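Long-range contacts in putative molybdenum carrier protein (Syntrophus aciditrophicus SB, PDB 3IMK), which is of unknown function but, as a putative molybdenum carrier with a Rossmann-like SLOG-family fold, may bind a metal or nucleotide-type ligand: residues Ser64-Leu72 with Leu91-Lys101; Ser74-Leu85 with Lys101-Asp109. All coordinates share one frame; numbering follows the deposited sequence.

Contact 1 of 2, residues Ser64-Leu72 with Leu91-Lys101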
loop_
_atom_site.group_PDB
_atom_site.type_symbol
_atom_site.label_atom_id
_atom_site.label_comp_id
_atom_site.label_asym_id
_atom_site.label_seq_id
_atom_site.Cartn_x
_atom_site.Cartn_y
_atom_site.Cartn_z
ATOM N N SER A 64 7.582 8.371 -9.948
ATOM C CA SER A 64 6.253 8.970 -9.973
ATOM C C SER A 64 5.286 8.198 -10.893
ATOM O O SER A 64 4.097 8.009 -10.530
ATOM C CB SER A 64 6.329 10.436 -10.341
ATOM O OG SER A 64 6.968 11.148 -9.277
ATOM N N LYS A 65 5.765 7.754 -12.045
ATOM C CA LYS A 65 4.919 7.073 -13.022
ATOM C C LYS A 65 4.443 5.730 -12.478
ATOM O O LYS A 65 3.296 5.306 -12.738
ATOM C CB LYS A 65 5.606 6.973 -14.377
ATOM C CG LYS A 65 5.718 8.311 -15.024
ATOM C CD LYS A 65 6.566 8.297 -16.265
ATOM C CE LYS A 65 6.708 9.732 -16.830
ATOM N NZ LYS A 65 7.657 9.790 -18.005
ATOM N N ARG A 66 5.312 4.992 -11.761
ATOM C CA ARG A 66 4.837 3.700 -11.192
ATOM C C ARG A 66 3.857 3.944 -10.037
ATOM O O ARG A 66 2.904 3.191 -9.877
ATOM C CB ARG A 66 5.994 2.726 -10.831
ATOM C CG ARG A 66 6.827 3.044 -9.613
ATOM C CD ARG A 66 6.234 2.486 -8.273
ATOM N NE ARG A 66 7.291 2.327 -7.261
ATOM C CZ ARG A 66 7.878 3.316 -6.592
ATOM N NH1 ARG A 66 7.487 4.570 -6.715
ATOM N NH2 ARG A 66 8.839 3.031 -5.715
ATOM N N THR A 67 4.078 4.966 -9.223
ATOM C CA THR A 67 3.119 5.311 -8.144
ATOM C C THR A 67 1.771 5.650 -8.726
ATOM O O THR A 67 0.767 5.135 -8.255
ATOM C CB THR A 67 3.739 6.484 -7.347
ATOM O OG1 THR A 67 4.951 5.997 -6.761
ATOM C CG2 THR A 67 2.805 7.046 -6.315
ATOM N N GLU A 68 1.767 6.433 -9.795
ATOM C CA GLU A 68 0.514 6.782 -10.456
ATOM C C GLU A 68 -0.218 5.532 -10.964
ATOM O O GLU A 68 -1.435 5.423 -10.827
ATOM C CB GLU A 68 0.786 7.741 -11.631
ATOM C CG GLU A 68 -0.465 8.246 -12.381
ATOM C CD GLU A 68 -0.107 9.120 -13.572
ATOM O OE1 GLU A 68 0.912 8.878 -14.252
ATOM O OE2 GLU A 68 -0.837 10.108 -13.808
ATOM N N LYS A 69 0.539 4.621 -11.592
ATOM C CA LYS A 69 -0.023 3.381 -12.197
ATOM C C LYS A 69 -0.676 2.496 -11.114
ATOM O O LYS A 69 -1.762 1.942 -11.353
ATOM C CB LYS A 69 1.071 2.604 -12.990
ATOM C CG LYS A 69 0.511 1.454 -13.862
ATOM C CD LYS A 69 -0.071 2.007 -15.149
ATOM C CE LYS A 69 -0.590 0.887 -16.044
ATOM N NZ LYS A 69 -1.135 1.417 -17.364
ATOM N N ASN A 70 -0.038 2.378 -9.946
ATOM C CA ASN A 70 -0.664 1.554 -8.877
ATOM C C ASN A 70 -1.968 2.160 -8.360
ATOM O O ASN A 70 -2.906 1.442 -8.054
ATOM C CB ASN A 70 0.325 1.258 -7.773
ATOM C CG ASN A 70 1.426 0.334 -8.231
ATOM O OD1 ASN A 70 1.171 -0.620 -8.973
ATOM N ND2 ASN A 70 2.668 0.638 -7.828
ATOM N N VAL A 71 -2.056 3.481 -8.318
ATOM C CA VAL A 71 -3.320 4.164 -7.960
ATOM C C VAL A 71 -4.404 3.873 -8.990
ATOM O O VAL A 71 -5.570 3.646 -8.626
ATOM C CB VAL A 71 -3.100 5.709 -7.764
ATOM C CG1 VAL A 71 -4.435 6.495 -7.657
ATOM C CG2 VAL A 71 -2.228 6.005 -6.530
ATOM N N LEU A 72 -4.027 3.892 -10.255
ATOM C CA LEU A 72 -4.994 3.721 -11.340
ATOM C C LEU A 72 -5.426 2.266 -11.484
ATOM O O LEU A 72 -6.571 2.009 -11.892
ATOM C CB LEU A 72 -4.428 4.219 -12.661
ATOM C CG LEU A 72 -4.385 5.724 -12.807
ATOM C CD1 LEU A 72 -3.490 6.158 -13.998
ATOM C CD2 LEU A 72 -5.796 6.283 -12.985
ATOM N N LEU A 91 2.308 12.426 -3.011
ATOM C CA LEU A 91 2.003 12.330 -4.459
ATOM C C LEU A 91 0.965 11.241 -4.684
ATOM O O LEU A 91 0.060 11.401 -5.501
ATOM C CB LEU A 91 3.254 11.978 -5.248
ATOM C CG LEU A 91 3.104 11.992 -6.769
ATOM C CD1 LEU A 91 2.659 13.365 -7.295
ATOM C CD2 LEU A 91 4.415 11.499 -7.417
ATOM N N THR A 92 1.108 10.124 -3.971
ATOM C CA THR A 92 0.116 9.032 -4.077
ATOM C C THR A 92 -1.285 9.577 -3.817
ATOM O O THR A 92 -2.213 9.294 -4.536
ATOM C CB THR A 92 0.452 7.877 -3.102
ATOM O OG1 THR A 92 1.752 7.371 -3.377
ATOM C CG2 THR A 92 -0.577 6.763 -3.141
ATOM N N GLU A 93 -1.420 10.290 -2.697
ATOM C CA GLU A 93 -2.687 10.881 -2.286
ATOM C C GLU A 93 -3.213 11.867 -3.350
ATOM O O GLU A 93 -4.402 11.884 -3.658
ATOM C CB GLU A 93 -2.518 11.568 -0.902
ATOM C CG GLU A 93 -3.798 12.142 -0.352
ATOM C CD GLU A 93 -3.599 12.791 1.013
ATOM O OE1 GLU A 93 -2.814 13.750 1.059
ATOM O OE2 GLU A 93 -4.225 12.311 1.981
ATOM N N PHE A 94 -2.314 12.698 -3.876
ATOM C CA PHE A 94 -2.665 13.634 -4.952
ATOM C C PHE A 94 -3.234 12.859 -6.142
ATOM O O PHE A 94 -4.274 13.256 -6.705
ATOM C CB PHE A 94 -1.421 14.450 -5.370
ATOM C CG PHE A 94 -1.613 15.281 -6.619
ATOM C CD1 PHE A 94 -2.236 16.501 -6.531
ATOM C CD2 PHE A 94 -1.219 14.817 -7.860
ATOM C CE1 PHE A 94 -2.437 17.282 -7.661
ATOM C CE2 PHE A 94 -1.430 15.587 -8.985
ATOM C CZ PHE A 94 -2.036 16.816 -8.869
ATOM N N PHE A 95 -2.566 11.793 -6.581
ATOM C CA PHE A 95 -3.056 11.032 -7.742
ATOM C C PHE A 95 -4.436 10.406 -7.444
ATOM O O PHE A 95 -5.338 10.420 -8.290
ATOM C CB PHE A 95 -2.091 9.911 -8.149
ATOM C CG PHE A 95 -0.806 10.368 -8.825
ATOM C CD1 PHE A 95 -0.824 11.294 -9.851
ATOM C CD2 PHE A 95 0.414 9.792 -8.469
ATOM C CE1 PHE A 95 0.365 11.678 -10.493
ATOM C CE2 PHE A 95 1.566 10.162 -9.111
ATOM C CZ PHE A 95 1.551 11.089 -10.089
ATOM N N ALA A 96 -4.599 9.808 -6.256
ATOM C CA ALA A 96 -5.902 9.260 -5.915
ATOM C C ALA A 96 -7.026 10.326 -5.977
ATOM O O ALA A 96 -8.114 10.074 -6.508
ATOM C CB ALA A 96 -5.861 8.540 -4.542
ATOM N N GLU A 97 -6.737 11.503 -5.417
ATOM C CA GLU A 97 -7.675 12.647 -5.456
ATOM C C GLU A 97 -8.015 13.062 -6.894
ATOM O O GLU A 97 -9.194 13.289 -7.230
ATOM C CB GLU A 97 -7.102 13.861 -4.706
ATOM C CG GLU A 97 -7.225 13.759 -3.167
ATOM C CD GLU A 97 -6.327 14.751 -2.385
ATOM O OE1 GLU A 97 -5.581 15.550 -2.999
ATOM O OE2 GLU A 97 -6.370 14.704 -1.135
ATOM N N GLN A 98 -7.000 13.147 -7.744
ATOM C CA GLN A 98 -7.195 13.612 -9.127
ATOM C C GLN A 98 -7.942 12.602 -10.023
ATOM O O GLN A 98 -8.638 13.005 -10.975
ATOM C CB GLN A 98 -5.855 14.019 -9.771
ATOM C CG GLN A 98 -5.125 15.176 -9.068
ATOM C CD GLN A 98 -5.725 16.553 -9.363
ATOM O OE1 GLN A 98 -5.899 16.926 -10.514
ATOM N NE2 GLN A 98 -6.006 17.312 -8.318
ATOM N N TYR A 99 -7.796 11.309 -9.726
ATOM C CA TYR A 99 -8.447 10.253 -10.482
ATOM C C TYR A 99 -9.713 9.737 -9.785
ATOM O O TYR A 99 -10.301 8.760 -10.228
ATOM C CB TYR A 99 -7.452 9.108 -10.749
ATOM C CG TYR A 99 -6.337 9.483 -11.669
ATOM C CD1 TYR A 99 -6.620 9.914 -12.977
ATOM C CD2 TYR A 99 -4.999 9.404 -11.268
ATOM C CE1 TYR A 99 -5.618 10.251 -13.844
ATOM C CE2 TYR A 99 -3.963 9.748 -12.146
ATOM C CZ TYR A 99 -4.291 10.166 -13.434
ATOM O OH TYR A 99 -3.306 10.504 -14.336
ATOM N N LYS A 100 -10.088 10.348 -8.668
ATOM C CA LYS A 100 -11.304 9.984 -7.927
ATOM C C LYS A 100 -11.318 8.540 -7.450
ATOM O O LYS A 100 -12.349 7.848 -7.451
ATOM C CB LYS A 100 -12.583 10.324 -8.729
ATOM C CG LYS A 100 -12.613 11.776 -9.218
ATOM C CD LYS A 100 -12.502 12.765 -8.098
ATOM N N LYS A 101 -10.153 8.077 -7.014
ATOM C CA LYS A 101 -10.013 6.742 -6.445
ATOM C C LYS A 101 -10.170 6.849 -4.943
ATOM O O LYS A 101 -9.587 7.753 -4.323
ATOM C CB LYS A 101 -8.642 6.145 -6.789
ATOM C CG LYS A 101 -8.487 5.700 -8.251
ATOM C CD LYS A 101 -9.153 4.313 -8.438
ATOM C CE LYS A 101 -9.038 3.777 -9.796
ATOM N NZ LYS A 101 -9.890 2.601 -9.871
#
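Helix 64-72 and helix 91-98 approach to 9.3 Å between their axes, at 45° between their N-to-C directions, and the CA atoms come nearest where Val71 faces Ala96. The Phe95 side chain is a knob in the hole formed by Ser64, Thr67, Glu68 and Val71. Glu68 CB lies over one face of the Phe95 ring, 3.7 Å from its centroid, while Thr67 CG2 stands at the ring edge. Glu68 has CG anti to its backbone N (chi1 -177°), and its extended chain runs on past Phe95 to Tyr99. There Tyr99 OH donates to Glu68 OE2 at 2.6 Å. The hydroxyl meets the anti side of the carboxylate, well out of its plane. Leu72 holds the same tyrosine from another direction: its CD2 sits over one ring face, 3.6 Å from the centroid, in a CH-pi contact. The phenol is thus contacted both at its hydroxyl and on one face. Deeper in, Val71 CG1 packs on Ala96 CA at 3.6 Å, and Val71 CG2 meets the methyl CG2 of Thr92. The hydroxyl of Thr92 bonds back to Gly88 O in its own helix. Lys101 lays its CG, CD and CE along the carbonyl O of Val71, and its NZ goes on to Ser74 O. A Schellman motif at Lys100 ends helix 87-98 and brings Lys101 back to this side. Val71 and Thr92 also touch strand 76-81, which places the pair as neighbouring helices packed on one face of the parallel sheet, as in Rossmann-like alpha/beta folds.

Contact 2 of 2, residues Ser74-Leu85 with Lys101-Asp109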
loop_
_atom_site.group_PDB
_atom_site.type_symbol
_atom_site.label_atom_id
_atom_site.label_comp_id
_atom_site.label_asym_id
_atom_site.label_seq_id
_atom_site.Cartn_x
_atom_site.Cartn_y
_atom_site.Cartn_z
ATOM N N SER A 74 -6.006 -0.190 -9.328
ATOM C CA SER A 74 -6.576 -0.798 -8.123
ATOM C C SER A 74 -7.902 -0.178 -7.831
ATOM O O SER A 74 -8.288 0.825 -8.460
ATOM C CB SER A 74 -5.630 -0.610 -6.935
ATOM O OG SER A 74 -5.283 0.754 -6.721
ATOM N N ASP A 75 -8.627 -0.747 -6.864
ATOM C CA ASP A 75 -9.923 -0.218 -6.483
ATOM C C ASP A 75 -9.833 0.946 -5.483
ATOM O O ASP A 75 -10.752 1.782 -5.440
ATOM C CB ASP A 75 -10.760 -1.303 -5.856
ATOM C CG ASP A 75 -11.150 -2.389 -6.818
ATOM O OD1 ASP A 75 -11.281 -2.138 -8.052
ATOM O OD2 ASP A 75 -11.327 -3.548 -6.348
ATOM N N GLY A 76 -8.757 1.009 -4.722
ATOM C CA GLY A 76 -8.533 2.050 -3.757
ATOM C C GLY A 76 -7.119 1.974 -3.273
ATOM O O GLY A 76 -6.464 0.962 -3.425
ATOM N N THR A 77 -6.668 3.027 -2.585
ATOM C CA THR A 77 -5.314 3.157 -2.054
ATOM C C THR A 77 -5.334 3.493 -0.560
ATOM O O THR A 77 -5.958 4.475 -0.121
ATOM C CB THR A 77 -4.526 4.239 -2.849
ATOM O OG1 THR A 77 -4.354 3.835 -4.220
ATOM C CG2 THR A 77 -3.150 4.470 -2.259
ATOM N N LEU A 78 -4.641 2.648 0.187
ATOM C CA LEU A 78 -4.423 2.816 1.610
ATOM C C LEU A 78 -3.002 3.374 1.755
ATOM O O LEU A 78 -2.068 2.732 1.266
ATOM C CB LEU A 78 -4.528 1.479 2.336
ATOM C CG LEU A 78 -4.085 1.427 3.805
ATOM C CD1 LEU A 78 -4.946 2.374 4.680
ATOM C CD2 LEU A 78 -4.208 -0.006 4.327
ATOM N N ILE A 79 -2.827 4.528 2.416
ATOM C CA ILE A 79 -1.509 5.158 2.620
ATOM C C ILE A 79 -1.229 5.111 4.133
ATOM O O ILE A 79 -2.030 5.586 4.915
ATOM C CB ILE A 79 -1.420 6.623 2.108
ATOM C CG1 ILE A 79 -1.963 6.715 0.665
ATOM C CG2 ILE A 79 0.039 7.072 2.186
ATOM C CD1 ILE A 79 -2.051 8.127 0.080
ATOM N N ILE A 80 -0.113 4.522 4.527
ATOM C CA ILE A 80 0.253 4.370 5.927
ATOM C C ILE A 80 1.525 5.194 6.202
ATOM O O ILE A 80 2.510 5.038 5.501
ATOM C CB ILE A 80 0.487 2.877 6.254
ATOM C CG1 ILE A 80 -0.695 2.019 5.796
ATOM C CG2 ILE A 80 0.756 2.731 7.772
ATOM C CD1 ILE A 80 -0.407 0.493 5.740
ATOM N N SER A 81 1.521 6.004 7.268
ATOM C CA SER A 81 2.662 6.810 7.653
ATOM C C SER A 81 2.698 7.020 9.150
ATOM O O SER A 81 1.748 6.683 9.871
ATOM C CB SER A 81 2.592 8.190 7.000
ATOM O OG SER A 81 1.596 8.990 7.580
ATOM N N HIS A 82 3.799 7.618 9.576
ATOM C CA HIS A 82 3.902 8.316 10.861
ATOM C C HIS A 82 4.083 9.775 10.573
ATOM O O HIS A 82 5.140 10.176 10.071
ATOM C CB HIS A 82 5.052 7.780 11.724
ATOM C CG HIS A 82 4.903 6.343 12.122
ATOM N ND1 HIS A 82 5.678 5.346 11.569
ATOM C CD2 HIS A 82 4.081 5.735 13.015
ATOM C CE1 HIS A 82 5.351 4.189 12.122
ATOM N NE2 HIS A 82 4.368 4.391 12.989
ATOM N N GLY A 83 3.028 10.553 10.779
ATOM C CA GLY A 83 3.053 11.978 10.501
ATOM C C GLY A 83 2.425 12.347 9.154
ATOM O O GLY A 83 1.984 11.487 8.370
ATOM N N ILE A 84 2.416 13.644 8.870
ATOM C CA ILE A 84 1.839 14.162 7.636
ATOM C C ILE A 84 2.581 13.618 6.439
ATOM O O ILE A 84 3.801 13.396 6.467
ATOM C CB ILE A 84 1.824 15.702 7.627
ATOM C CG1 ILE A 84 3.246 16.249 7.749
ATOM C CG2 ILE A 84 0.860 16.174 8.734
ATOM C CD1 ILE A 84 3.820 16.775 6.448
ATOM N N LEU A 85 1.827 13.370 5.367
ATOM C CA LEU A 85 2.421 12.888 4.119
ATOM C C LEU A 85 3.365 13.886 3.456
ATOM O O LEU A 85 3.033 15.062 3.337
ATOM C CB LEU A 85 1.337 12.503 3.140
ATOM C CG LEU A 85 0.377 11.406 3.605
ATOM C CD1 LEU A 85 -0.626 11.003 2.563
ATOM C CD2 LEU A 85 1.166 10.174 4.113
ATOM N N LYS A 101 -10.153 8.077 -7.014
ATOM C CA LYS A 101 -10.013 6.742 -6.445
ATOM C C LYS A 101 -10.170 6.849 -4.943
ATOM O O LYS A 101 -9.587 7.753 -4.323
ATOM C CB LYS A 101 -8.642 6.145 -6.789
ATOM C CG LYS A 101 -8.487 5.700 -8.251
ATOM C CD LYS A 101 -9.153 4.313 -8.438
ATOM C CE LYS A 101 -9.038 3.777 -9.796
ATOM N NZ LYS A 101 -9.890 2.601 -9.871
ATOM N N PRO A 102 -10.918 5.938 -4.298
ATOM C CA PRO A 102 -10.985 5.938 -2.860
ATOM C C PRO A 102 -9.596 5.896 -2.264
ATOM O O PRO A 102 -8.711 5.175 -2.741
ATOM C CB PRO A 102 -11.785 4.663 -2.530
ATOM C CG PRO A 102 -12.593 4.397 -3.769
ATOM C CD PRO A 102 -11.764 4.897 -4.906
ATOM N N CYS A 103 -9.400 6.656 -1.213
ATOM C CA CYS A 103 -8.099 6.813 -0.593
ATOM C C CYS A 103 -8.284 7.038 0.921
ATOM O O CYS A 103 -9.104 7.851 1.326
ATOM C CB CYS A 103 -7.340 7.941 -1.280
ATOM S SG CYS A 103 -5.622 8.158 -0.659
ATOM N N LEU A 104 -7.572 6.261 1.722
ATOM C CA LEU A 104 -7.546 6.408 3.146
ATOM C C LEU A 104 -6.128 6.542 3.585
ATOM O O LEU A 104 -5.323 5.653 3.338
ATOM C CB LEU A 104 -8.215 5.184 3.804
ATOM C CG LEU A 104 -8.205 5.126 5.337
ATOM C CD1 LEU A 104 -8.891 6.343 5.961
ATOM C CD2 LEU A 104 -8.842 3.823 5.855
ATOM N N HIS A 105 -5.806 7.610 4.289
ATOM C CA HIS A 105 -4.517 7.803 4.906
ATOM C C HIS A 105 -4.646 7.524 6.412
ATOM O O HIS A 105 -5.393 8.218 7.088
ATOM C CB HIS A 105 -4.032 9.269 4.731
ATOM C CG HIS A 105 -2.799 9.588 5.535
ATOM N ND1 HIS A 105 -2.509 10.848 6.020
ATOM C CD2 HIS A 105 -1.764 8.785 5.907
ATOM C CE1 HIS A 105 -1.366 10.797 6.694
ATOM N NE2 HIS A 105 -0.883 9.570 6.621
ATOM N N ILE A 106 -3.902 6.519 6.869
ATOM C CA ILE A 106 -3.738 6.191 8.282
ATOM C C ILE A 106 -2.412 6.782 8.749
ATOM O O ILE A 106 -1.347 6.366 8.302
ATOM C CB ILE A 106 -3.780 4.682 8.518
ATOM C CG1 ILE A 106 -5.154 4.127 8.168
ATOM C CG2 ILE A 106 -3.392 4.314 9.965
ATOM C CD1 ILE A 106 -6.369 4.722 8.984
ATOM N N ASP A 107 -2.480 7.708 9.707
ATOM C CA ASP A 107 -1.325 8.314 10.348
ATOM C C ASP A 107 -1.197 7.622 11.730
ATOM O O ASP A 107 -1.951 7.899 12.651
ATOM C CB ASP A 107 -1.505 9.828 10.474
ATOM C CG ASP A 107 -0.336 10.509 11.144
ATOM O OD1 ASP A 107 0.551 9.830 11.728
ATOM O OD2 ASP A 107 -0.248 11.752 11.066
ATOM N N LEU A 108 -0.231 6.716 11.832
ATOM C CA LEU A 108 -0.041 5.907 13.025
ATOM C C LEU A 108 0.629 6.672 14.143
ATOM O O LEU A 108 0.857 6.083 15.200
ATOM C CB LEU A 108 0.700 4.605 12.675
ATOM C CG LEU A 108 -0.103 3.602 11.877
ATOM C CD1 LEU A 108 0.755 2.390 11.514
ATOM C CD2 LEU A 108 -1.377 3.151 12.566
ATOM N N ASP A 109 0.865 7.976 13.963
ATOM C CA ASP A 109 1.116 8.852 15.125
ATOM C C ASP A 109 -0.170 9.417 15.747
ATOM O O ASP A 109 -0.120 9.983 16.850
ATOM C CB ASP A 109 2.036 10.029 14.781
ATOM C CG ASP A 109 3.487 9.637 14.613
ATOM O OD1 ASP A 109 3.896 8.486 14.917
ATOM O OD2 ASP A 109 4.278 10.511 14.158
#
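His105 and Ser81 form a side-chain bond across two parallel strands: His105 NE2 donates to Ser81 OG at 2.7 Å, with the hydroxyl in the ring plane. The strands, 76-81 and 103-107, belong to a beta-alpha-beta unit whose connecting helix is 87-98. Ser81 OG in turn donates a hydrogen bond to Gly83 O at 2.6 Å, in the carbonyl plane, so the hydroxyl accepts from the ring and donates to the turn. Its chi1 of 72° sets OG between the backbone N and the carbonyl carbon, where it can reach both partners. Leu85 CD2 covers one face of the imidazole, 3.7 Å from the ring centroid. With an alanine at His105 the NE2 donor and the ring are gone, and Ser81 OG would probably lose the mate that helps fix its rotation, while Leu85 CD2 would face a gap. The backbones are joined by regular parallel pairing, from Thr77 N to Pro102 O through Leu108 N to Ser81 O. On the face opposite His105, Leu78 CD1 packs on Ile106 CG1 at 3.9 Å, and Ile80 CG2 meets Leu108 CD1. Helix 113-126 covers much of this side, touching Leu78, Leu104, Ile106 and Leu108, and helix 145-157 packs on Ile80 and Leu108. At the start of the pair, Lys101 NZ donates to Ser74 O at 2.8 Å, almost in line with the C=O bond. At the far end His82 crosses Asp109, and its ND1 bonds to Asp142. Asp107 closes an Asx turn there by accepting from Asp109 N. Its OD1 also takes Gly83 N at 2.7 Å, and the two donors reach that oxygen from opposite faces of the carboxylate plane.

How the contacts relate
Contact 1 packs helix 63-72 against helix 87-98, and contact 2 pairs the strands that flank helix 87-98 in the chain. Their centres lie about 12 Å apart. Helix 87-98 rests directly on the strand pair: Thr92 CG2 is 3.6 Å from Thr77 CG2, and Ala96 CB is 3.6 Å from Cys103 CB. Lys101 belongs to both contacts, running from the helix pair to the start of the strands. A bound polyether, probably from the crystallisation liquor, sits beside contact 1, where Lys69 and Leu72 help line its pocket. Contact 2 has a glycerol of similar likely origin, with its nearest atom about 3 Å from the Asp107 side chain.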